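Local coordinates for protein 2-pyrone-4,6-dicarboxylic acid hydrolase, putative (Pseudomonas putida, PDB 2FFI) that probably acts as a 2-pyrone-4,6-dicarboxylate lactonase, hydrolysing the lactone ring of its substrate as a TIM-barrel member of the amidohydrolase family, at residues D16-G25 with N37-Y45; Q82-E90 with M101-N112. All blocks are in the same frame, centred on the assembly; numbering follows the deposited sequence.

Interaction 1: residues D16-G25 with N37-Y45. With PO4 (phosphate ion), chain C.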
loop_
_atom_site.group_PDB
_atom_site.type_symbol
_atom_site.label_atom_id
_atom_site.label_comp_id
_atom_site.label_asym_id
_atom_site.label_seq_id
_atom_site.Cartn_x
_atom_site.Cartn_y
_atom_site.Cartn_z
ATOM N N ASP A 16 -1.825 -9.782 -4.021
ATOM C CA ASP A 16 -2.064 -9.021 -2.785
ATOM C C ASP A 16 -1.139 -7.807 -2.751
ATOM O O ASP A 16 0.068 -7.969 -2.672
ATOM C CB ASP A 16 -1.770 -9.896 -1.546
ATOM C CG ASP A 16 -1.690 -9.088 -0.247
ATOM O OD1 ASP A 16 -1.338 -9.692 0.800
ATOM O OD2 ASP A 16 -1.984 -7.860 -0.265
ATOM N N SER A 17 -1.682 -6.598 -2.810
ATOM C CA SER A 17 -0.820 -5.423 -2.738
ATOM C C SER A 17 -0.828 -4.960 -1.283
ATOM O O SER A 17 -1.838 -5.062 -0.607
ATOM C CB SER A 17 -1.319 -4.307 -3.666
ATOM O OG SER A 17 -2.616 -3.871 -3.310
ATOM N N HIS A 18 0.303 -4.492 -0.784
ATOM C CA HIS A 18 0.390 -4.025 0.606
ATOM C C HIS A 18 0.367 -5.127 1.682
ATOM O O HIS A 18 -0.654 -5.750 1.943
ATOM C CB HIS A 18 -0.724 -3.016 0.901
ATOM C CG HIS A 18 -0.341 -1.985 1.910
ATOM N ND1 HIS A 18 -0.196 -2.270 3.250
ATOM C CD2 HIS A 18 -0.058 -0.669 1.773
ATOM C CE1 HIS A 18 0.157 -1.174 3.896
ATOM N NE2 HIS A 18 0.247 -0.187 3.023
ATOM N N ALA A 19 1.512 -5.333 2.317
ATOM C CA ALA A 19 1.663 -6.330 3.370
ATOM C C ALA A 19 3.049 -6.144 4.011
ATOM O O ALA A 19 3.959 -5.618 3.376
ATOM C CB ALA A 19 1.522 -7.729 2.779
ATOM N N HIS A 20 3.211 -6.587 5.253
ATOM C CA HIS A 20 4.477 -6.439 5.957
ATOM C C HIS A 20 5.030 -7.765 6.474
ATOM O O HIS A 20 4.269 -8.681 6.762
ATOM C CB HIS A 20 4.291 -5.497 7.156
ATOM C CG HIS A 20 3.670 -4.188 6.808
ATOM N ND1 HIS A 20 4.300 -3.264 6.000
ATOM C CD2 HIS A 20 2.453 -3.669 7.096
ATOM C CE1 HIS A 20 3.493 -2.241 5.799
ATOM N NE2 HIS A 20 2.365 -2.461 6.451
ATOM N N VAL A 21 6.353 -7.858 6.585
ATOM C CA VAL A 21 6.995 -9.043 7.138
ATOM C C VAL A 21 8.157 -8.551 7.997
ATOM O O VAL A 21 8.769 -7.532 7.691
ATOM C CB VAL A 21 7.514 -10.058 6.032
ATOM C CG1 VAL A 21 6.352 -10.564 5.205
ATOM C CG2 VAL A 21 8.595 -9.421 5.142
ATOM N N PHE A 22 8.429 -9.254 9.092
ATOM C CA PHE A 22 9.525 -8.897 9.997
ATOM C C PHE A 22 9.668 -9.999 11.026
ATOM O O PHE A 22 8.679 -10.551 11.458
ATOM C CB PHE A 22 9.264 -7.525 10.660
ATOM C CG PHE A 22 7.860 -7.342 11.172
ATOM C CD1 PHE A 22 7.491 -7.811 12.429
ATOM C CD2 PHE A 22 6.913 -6.677 10.403
ATOM C CE1 PHE A 22 6.206 -7.615 12.913
ATOM C CE2 PHE A 22 5.620 -6.478 10.879
ATOM C CZ PHE A 22 5.270 -6.949 12.142
ATOM N N SER A 23 10.903 -10.326 11.397
ATOM C CA SER A 23 11.160 -11.395 12.356
ATOM C C SER A 23 11.286 -10.915 13.803
ATOM O O SER A 23 11.965 -9.930 14.084
ATOM C CB SER A 23 12.426 -12.151 11.955
ATOM O OG SER A 23 12.650 -13.254 12.812
ATOM N N ARG A 24 10.618 -11.622 14.713
ATOM C CA ARG A 24 10.638 -11.296 16.139
ATOM C C ARG A 24 12.053 -11.465 16.691
ATOM O O ARG A 24 12.477 -10.733 17.593
ATOM C CB ARG A 24 9.638 -12.198 16.887
ATOM C CG ARG A 24 9.681 -12.137 18.414
ATOM C CD ARG A 24 8.559 -12.985 19.025
ATOM N NE ARG A 24 8.788 -13.333 20.428
ATOM C CZ ARG A 24 8.907 -12.457 21.425
ATOM N NH1 ARG A 24 8.820 -11.157 21.185
ATOM N NH2 ARG A 24 9.116 -12.884 22.667
ATOM N N GLY A 25 12.781 -12.433 16.145
ATOM C CA GLY A 25 14.149 -12.654 16.579
ATOM C C GLY A 25 15.033 -11.496 16.137
ATOM O O GLY A 25 16.000 -11.145 16.822
ATOM N N ASN A 37 6.451 -7.112 18.460
ATOM C CA ASN A 37 6.261 -8.109 19.503
ATOM C C ASN A 37 6.135 -9.523 18.953
ATOM O O ASN A 37 6.844 -10.436 19.391
ATOM C CB ASN A 37 5.032 -7.767 20.343
ATOM C CG ASN A 37 4.756 -8.808 21.396
ATOM O OD1 ASN A 37 3.968 -9.723 21.178
ATOM N ND2 ASN A 37 5.434 -8.702 22.532
ATOM N N TYR A 38 5.217 -9.702 18.010
ATOM C CA TYR A 38 5.022 -11.003 17.397
ATOM C C TYR A 38 5.922 -11.101 16.174
ATOM O O TYR A 38 6.590 -10.135 15.791
ATOM C CB TYR A 38 3.565 -11.194 16.998
ATOM C CG TYR A 38 3.044 -10.085 16.138
ATOM C CD1 TYR A 38 3.210 -10.111 14.755
ATOM C CD2 TYR A 38 2.407 -8.987 16.709
ATOM C CE1 TYR A 38 2.753 -9.067 13.958
ATOM C CE2 TYR A 38 1.949 -7.937 15.928
ATOM C CZ TYR A 38 2.125 -7.981 14.554
ATOM O OH TYR A 38 1.683 -6.936 13.785
ATOM N N ASP A 39 5.931 -12.276 15.561
ATOM C CA ASP A 39 6.774 -12.522 14.407
ATOM C C ASP A 39 5.954 -12.680 13.134
ATOM O O ASP A 39 4.963 -13.410 13.113
ATOM C CB ASP A 39 7.617 -13.775 14.669
ATOM C CG ASP A 39 8.777 -13.911 13.711
ATOM O OD1 ASP A 39 9.668 -14.757 13.958
ATOM O OD2 ASP A 39 8.793 -13.173 12.705
ATOM N N ALA A 40 6.370 -11.991 12.074
ATOM C CA ALA A 40 5.675 -12.043 10.784
ATOM C C ALA A 40 6.643 -12.500 9.699
ATOM O O ALA A 40 6.896 -11.784 8.734
ATOM C CB ALA A 40 5.103 -10.666 10.438
ATOM N N PRO A 41 7.188 -13.717 9.839
ATOM C CA PRO A 41 8.135 -14.241 8.851
ATOM C C PRO A 41 7.534 -14.422 7.451
ATOM O O PRO A 41 6.319 -14.533 7.285
ATOM C CB PRO A 41 8.581 -15.559 9.478
ATOM C CG PRO A 41 7.343 -16.036 10.153
ATOM C CD PRO A 41 6.801 -14.767 10.801
ATOM N N LEU A 42 8.400 -14.456 6.448
ATOM C CA LEU A 42 7.953 -14.606 5.077
ATOM C C LEU A 42 7.078 -15.860 4.980
ATOM O O LEU A 42 5.986 -15.834 4.417
ATOM C CB LEU A 42 9.160 -14.730 4.143
ATOM C CG LEU A 42 9.219 -13.924 2.849
ATOM C CD1 LEU A 42 10.258 -14.567 1.969
ATOM C CD2 LEU A 42 7.884 -13.898 2.140
ATOM N N GLY A 43 7.559 -16.953 5.550
ATOM C CA GLY A 43 6.809 -18.192 5.500
ATOM C C GLY A 43 5.353 -18.046 5.911
ATOM O O GLY A 43 4.440 -18.542 5.235
ATOM N N ASP A 44 5.108 -17.371 7.025
ATOM C CA ASP A 44 3.730 -17.232 7.461
ATOM C C ASP A 44 2.898 -16.509 6.420
ATOM O O ASP A 44 1.808 -16.956 6.069
ATOM C CB ASP A 44 3.647 -16.496 8.797
ATOM C CG ASP A 44 4.204 -17.311 9.956
ATOM O OD1 ASP A 44 3.988 -16.889 11.116
ATOM O OD2 ASP A 44 4.861 -18.355 9.714
ATOM N N TYR A 45 3.409 -15.387 5.929
ATOM C CA TYR A 45 2.700 -14.600 4.927
ATOM C C TYR A 45 2.436 -15.408 3.664
ATOM O O TYR A 45 1.332 -15.387 3.121
ATOM C CB TYR A 45 3.515 -13.368 4.569
ATOM C CG TYR A 45 2.896 -12.570 3.460
ATOM C CD1 TYR A 45 1.593 -12.099 3.564
ATOM C CD2 TYR A 45 3.611 -12.285 2.301
ATOM C CE1 TYR A 45 1.019 -11.360 2.534
ATOM C CE2 TYR A 45 3.049 -11.548 1.278
ATOM C CZ TYR A 45 1.762 -11.093 1.400
ATOM O OH TYR A 45 1.208 -10.361 0.397
HETATM P P PO4 C . 0.237 -0.011 7.487
HETATM O O1 PO4 C . 1.510 0.144 6.739
HETATM O O2 PO4 C . 0.099 1.086 8.478
HETATM O O3 PO4 C . -0.902 0.044 6.540
HETATM O O4 PO4 C . 0.243 -1.315 8.194
#

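Interaction 2: residues Q82-E90 with M101-N112. With PO4 (phosphate ion), chain C.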
loop_
_atom_site.group_PDB
_atom_site.type_symbol
_atom_site.label_atom_id
_atom_site.label_comp_id
_atom_site.label_asym_id
_atom_site.label_seq_id
_atom_site.Cartn_x
_atom_site.Cartn_y
_atom_site.Cartn_z
ATOM N N GLN A 82 7.821 -13.902 -7.161
ATOM C CA GLN A 82 6.577 -13.959 -6.388
ATOM C C GLN A 82 6.175 -12.672 -5.673
ATOM O O GLN A 82 4.994 -12.433 -5.445
ATOM C CB GLN A 82 6.647 -15.116 -5.373
ATOM C CG GLN A 82 5.360 -15.321 -4.568
ATOM C CD GLN A 82 5.227 -16.726 -3.978
ATOM O OE1 GLN A 82 6.184 -17.265 -3.411
ATOM N NE2 GLN A 82 4.028 -17.315 -4.090
ATOM N N LEU A 83 7.145 -11.830 -5.344
ATOM C CA LEU A 83 6.841 -10.603 -4.633
ATOM C C LEU A 83 7.495 -9.390 -5.252
ATOM O O LEU A 83 8.430 -9.526 -6.038
ATOM C CB LEU A 83 7.314 -10.720 -3.188
ATOM C CG LEU A 83 6.738 -11.870 -2.368
ATOM C CD1 LEU A 83 7.443 -11.974 -1.017
ATOM C CD2 LEU A 83 5.236 -11.650 -2.202
ATOM N N ARG A 84 7.012 -8.203 -4.890
ATOM C CA ARG A 84 7.611 -6.976 -5.397
ATOM C C ARG A 84 7.994 -6.063 -4.247
ATOM O O ARG A 84 9.160 -5.712 -4.078
ATOM C CB ARG A 84 6.676 -6.243 -6.353
ATOM C CG ARG A 84 6.541 -6.926 -7.701
ATOM C CD ARG A 84 7.874 -7.053 -8.427
ATOM N NE ARG A 84 7.657 -7.701 -9.710
ATOM C CZ ARG A 84 8.052 -8.932 -10.001
ATOM N NH1 ARG A 84 7.796 -9.445 -11.202
ATOM N NH2 ARG A 84 8.727 -9.639 -9.105
ATOM N N GLY A 85 7.020 -5.676 -3.442
ATOM C CA GLY A 85 7.342 -4.815 -2.319
ATOM C C GLY A 85 7.902 -3.418 -2.580
ATOM O O GLY A 85 8.644 -3.185 -3.538
ATOM N N VAL A 86 7.534 -2.493 -1.687
ATOM C CA VAL A 86 7.946 -1.096 -1.732
ATOM C C VAL A 86 8.806 -0.800 -0.504
ATOM O O VAL A 86 8.636 -1.437 0.538
ATOM C CB VAL A 86 6.719 -0.161 -1.730
ATOM C CG1 VAL A 86 5.630 -0.724 -2.627
ATOM C CG2 VAL A 86 6.210 0.039 -0.336
ATOM N N VAL A 87 9.732 0.148 -0.628
ATOM C CA VAL A 87 10.616 0.496 0.485
ATOM C C VAL A 87 10.496 1.953 0.968
ATOM O O VAL A 87 9.675 2.730 0.466
ATOM C CB VAL A 87 12.108 0.229 0.115
ATOM C CG1 VAL A 87 12.325 -1.240 -0.195
ATOM C CG2 VAL A 87 12.523 1.086 -1.071
HETATM N N MSE A 88 11.299 2.293 1.975
HETATM C CA MSE A 88 11.353 3.651 2.508
HETATM C C MSE A 88 12.808 4.098 2.385
HETATM O O MSE A 88 13.719 3.441 2.877
HETATM C CB MSE A 88 10.865 3.702 3.962
HETATM C CG MSE A 88 9.338 3.618 4.088
HETATM SE SE MSE A 88 8.604 3.913 5.888
HETATM C CE MSE A 88 8.711 5.877 5.909
ATOM N N LEU A 89 13.024 5.209 1.697
ATOM C CA LEU A 89 14.374 5.705 1.466
ATOM C C LEU A 89 14.727 6.956 2.252
ATOM O O LEU A 89 13.874 7.798 2.537
ATOM C CB LEU A 89 14.557 5.984 -0.019
ATOM C CG LEU A 89 14.258 4.808 -0.943
ATOM C CD1 LEU A 89 14.186 5.318 -2.377
ATOM C CD2 LEU A 89 15.321 3.738 -0.793
ATOM N N GLU A 90 16.006 7.083 2.586
ATOM C CA GLU A 90 16.475 8.241 3.332
ATOM C C GLU A 90 16.397 9.456 2.405
ATOM O O GLU A 90 16.330 9.309 1.186
ATOM C CB GLU A 90 17.913 8.015 3.809
ATOM C CG GLU A 90 18.260 8.646 5.167
ATOM C CD GLU A 90 18.067 7.690 6.334
ATOM O OE1 GLU A 90 17.014 7.746 7.015
ATOM O OE2 GLU A 90 18.978 6.868 6.569
HETATM N N MSE A 101 17.828 -1.965 -6.305
HETATM C CA MSE A 101 16.642 -2.374 -5.584
HETATM C C MSE A 101 15.590 -2.825 -6.585
HETATM O O MSE A 101 14.956 -3.874 -6.402
HETATM C CB MSE A 101 16.101 -1.230 -4.734
HETATM C CG MSE A 101 16.872 -0.995 -3.443
HETATM SE SE MSE A 101 16.173 0.513 -2.423
HETATM C CE MSE A 101 17.277 0.322 -0.836
ATOM N N ALA A 102 15.414 -2.040 -7.648
ATOM C CA ALA A 102 14.430 -2.369 -8.676
ATOM C C ALA A 102 14.833 -3.692 -9.280
ATOM O O ALA A 102 14.004 -4.472 -9.743
ATOM C CB ALA A 102 14.397 -1.300 -9.751
ATOM N N ARG A 103 16.125 -3.946 -9.272
ATOM C CA ARG A 103 16.598 -5.187 -9.818
ATOM C C ARG A 103 16.184 -6.300 -8.861
ATOM O O ARG A 103 16.055 -7.460 -9.261
ATOM C CB ARG A 103 18.111 -5.123 -9.977
ATOM C CG ARG A 103 18.710 -6.210 -10.858
ATOM C CD ARG A 103 20.214 -6.009 -10.997
ATOM N NE ARG A 103 20.542 -4.663 -11.480
ATOM C CZ ARG A 103 21.447 -3.867 -10.914
ATOM N NH1 ARG A 103 21.679 -2.667 -11.421
ATOM N NH2 ARG A 103 22.109 -4.262 -9.832
ATOM N N LEU A 104 15.957 -5.947 -7.599
ATOM C CA LEU A 104 15.561 -6.938 -6.597
ATOM C C LEU A 104 14.065 -7.145 -6.576
ATOM O O LEU A 104 13.585 -8.159 -6.074
ATOM C CB LEU A 104 16.007 -6.517 -5.197
ATOM C CG LEU A 104 17.498 -6.513 -4.895
ATOM C CD1 LEU A 104 17.747 -5.966 -3.485
ATOM C CD2 LEU A 104 18.045 -7.940 -5.029
ATOM N N GLY A 105 13.330 -6.182 -7.112
ATOM C CA GLY A 105 11.893 -6.311 -7.130
ATOM C C GLY A 105 11.098 -5.172 -6.519
ATOM O O GLY A 105 9.861 -5.208 -6.552
ATOM N N VAL A 106 11.762 -4.158 -5.964
ATOM C CA VAL A 106 10.994 -3.049 -5.399
ATOM C C VAL A 106 10.589 -2.076 -6.498
ATOM O O VAL A 106 11.413 -1.667 -7.334
ATOM C CB VAL A 106 11.748 -2.343 -4.248
ATOM C CG1 VAL A 106 13.195 -2.614 -4.356
ATOM C CG2 VAL A 106 11.451 -0.845 -4.253
ATOM N N ARG A 107 9.303 -1.743 -6.507
ATOM C CA ARG A 107 8.759 -0.871 -7.531
ATOM C C ARG A 107 8.167 0.461 -7.056
ATOM O O ARG A 107 7.474 1.152 -7.809
ATOM C CB ARG A 107 7.696 -1.631 -8.322
ATOM C CG ARG A 107 8.088 -2.007 -9.744
ATOM C CD ARG A 107 9.270 -2.945 -9.791
ATOM N NE ARG A 107 9.088 -3.904 -10.862
ATOM C CZ ARG A 107 9.918 -4.906 -11.100
ATOM N NH1 ARG A 107 9.663 -5.751 -12.094
ATOM N NH2 ARG A 107 11.002 -5.056 -10.347
ATOM N N GLY A 108 8.428 0.826 -5.808
ATOM C CA GLY A 108 7.882 2.072 -5.306
ATOM C C GLY A 108 8.522 2.483 -4.008
ATOM O O GLY A 108 9.323 1.729 -3.453
ATOM N N VAL A 109 8.201 3.691 -3.550
ATOM C CA VAL A 109 8.720 4.200 -2.282
ATOM C C VAL A 109 7.530 4.709 -1.504
ATOM O O VAL A 109 6.607 5.291 -2.083
ATOM C CB VAL A 109 9.724 5.389 -2.441
ATOM C CG1 VAL A 109 10.990 4.939 -3.167
ATOM C CG2 VAL A 109 9.074 6.523 -3.197
ATOM N N ARG A 110 7.549 4.478 -0.195
ATOM C CA ARG A 110 6.474 4.910 0.687
ATOM C C ARG A 110 7.036 5.941 1.647
ATOM O O ARG A 110 8.003 5.685 2.357
ATOM C CB ARG A 110 5.922 3.731 1.494
ATOM C CG ARG A 110 4.543 3.976 2.135
ATOM C CD ARG A 110 4.355 3.093 3.373
ATOM N NE ARG A 110 2.950 2.853 3.726
ATOM C CZ ARG A 110 2.563 2.074 4.737
ATOM N NH1 ARG A 110 1.274 1.901 4.989
ATOM N NH2 ARG A 110 3.465 1.471 5.512
ATOM N N LEU A 111 6.435 7.117 1.661
ATOM C CA LEU A 111 6.873 8.177 2.555
ATOM C C LEU A 111 6.370 7.809 3.953
ATOM O O LEU A 111 7.116 7.907 4.946
ATOM C CB LEU A 111 6.266 9.509 2.109
ATOM C CG LEU A 111 6.578 9.916 0.667
ATOM C CD1 LEU A 111 5.907 11.215 0.367
ATOM C CD2 LEU A 111 8.079 10.032 0.470
ATOM N N ASN A 112 5.100 7.385 3.999
ATOM C CA ASN A 112 4.397 6.970 5.223
ATOM C C ASN A 112 4.458 7.986 6.365
ATOM O O ASN A 112 5.310 7.887 7.245
ATOM C CB ASN A 112 4.932 5.622 5.714
ATOM C CG ASN A 112 4.264 5.157 7.006
ATOM O OD1 ASN A 112 3.091 4.765 7.024
ATOM N ND2 ASN A 112 5.017 5.199 8.097
HETATM P P PO4 C . 0.237 -0.011 7.487
HETATM O O1 PO4 C . 1.510 0.144 6.739
HETATM O O2 PO4 C . 0.099 1.086 8.478
HETATM O O3 PO4 C . -0.902 0.044 6.540
HETATM O O4 PO4 C . 0.243 -1.315 8.194
#

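Interaction 1: residues D16-G25 with N37-Y45
Two hydroxyls grip Asp16 OD1: Tyr45 OH donates to it at 2.7 Å, and Ser235 OG bonds to the same oxygen from outside the two segments. The phenol arrives from above the carboxylate plane, 62° out of it, whereas OD1 lies at the edge of the Tyr45 ring, in the ring's own plane. With CG anti to the backbone N (chi1 175°), Tyr45 sends its ring off helix 42-51 past Val21 and Ala19; Ala19 CB meets CZ of Tyr45 at 3.6 Å, and Trp237 adds a second ring beside it. A phenylalanine here would lack the hydroxyl, and the Asp16 carboxylate would probably lose one of its grips and turn more readily. Strand 15-16 leads straight into His18 and His20, the His-X-His pair of the amidohydrolase barrel; His20 NE2 bonds weakly to two phosphate oxygens, while its ND1 is bonded to Val60 O. Farther along, Phe22 and Ala40 form a single antiparallel hydrogen-bonded bridge, Phe22 N to Ala40 O at 3.0 Å and Ala40 N to Phe22 O at 2.8 Å. Ala40 CB sits over the centre of the Phe22 ring in a CH-pi contact, 4.0 Å from the centroid. The Tyr38 ring meets Phe22 obliquely, its hydroxyl bonded to Glu243. At the outer end, the extended Arg24 chain reaches back so that NH1 bonds weakly to Asn37 O.

Interaction 2: residues Q82-E90 with M101-N112
Val87 and Val109 bridge two backbones that run the same way and are joined through helix 95-102, a beta-alpha-beta-like crossover of the TIM barrel in which 108-110 is a regular strand and 82-90 is not. Backbone bonds fix the pairing on both flanks of Val109: Val87 N donates to Gly108 O at 3.3 Å, and Arg110 N to Val87 O at 2.8 Å, the latter nearly in line with the C=O. A weaker bond from Arg107 N to Gly85 O extends it toward the helix. The helix itself ends in a Schellman motif, with Gly105, at positive phi, as its C-prime residue and Val106 N reaching back to Met101 O.

Apolar packing fills one side. The selenium of Met101, a selenomethionine carried on an extended chain, touches Val87 CG2 at 3.9 Å and Leu89 CD2 at 3.7 Å, both from the same side. Val87 CG2 also meets Val106 CG2, the two valines crossing at about a right angle, and Leu89 packs on Val109 CG1. Leu72 of helix 70-78 and Leu129 and Ile133 of helix 127-136 continue this layer.

Charged groups mark both ends. Arg84, bent at chi2 (-60°), stacks on Arg107 with NE over one face of its guanidinium, displaced toward the rim, centres 4.6 Å apart and planes at 28°; weak bonds from Arg84 to the carbonyls of Phe277 and Gly278 probably ease the meeting of like charges. At the opposite end Arg110, extended from CG to NE, carries its guanidinium to the phosphate and shares a salt bridge with Asp166. NH1 and NH2 of Arg110 converge on phosphate O1, 2.7 Å from NH2, while Asn112 OD1 rests 3.5 Å above the centre of the guanidinium.

Interaction 1 comes first along the chain (residues 16-45) and interaction 2 follows (82-112), their centres about 16 Å apart within one amidohydrolase barrel. Helix 70-78 packs against both, through Val21 and Leu42 of the first and Leu83 and Val87 of the second. Leu83 also bridges them directly, touching Leu42 and Tyr45. They meet at the phosphate, probably taken from the crystallisation liquor: His20 from residues 16-25 and Arg110 from strand 108-110 both bond to it, as does His167. The two contacts thus place side chains from the loop after strand 15-16 and from strand 108-110 round one anion site, consistent with a pocket for a carboxylate-bearing substrate.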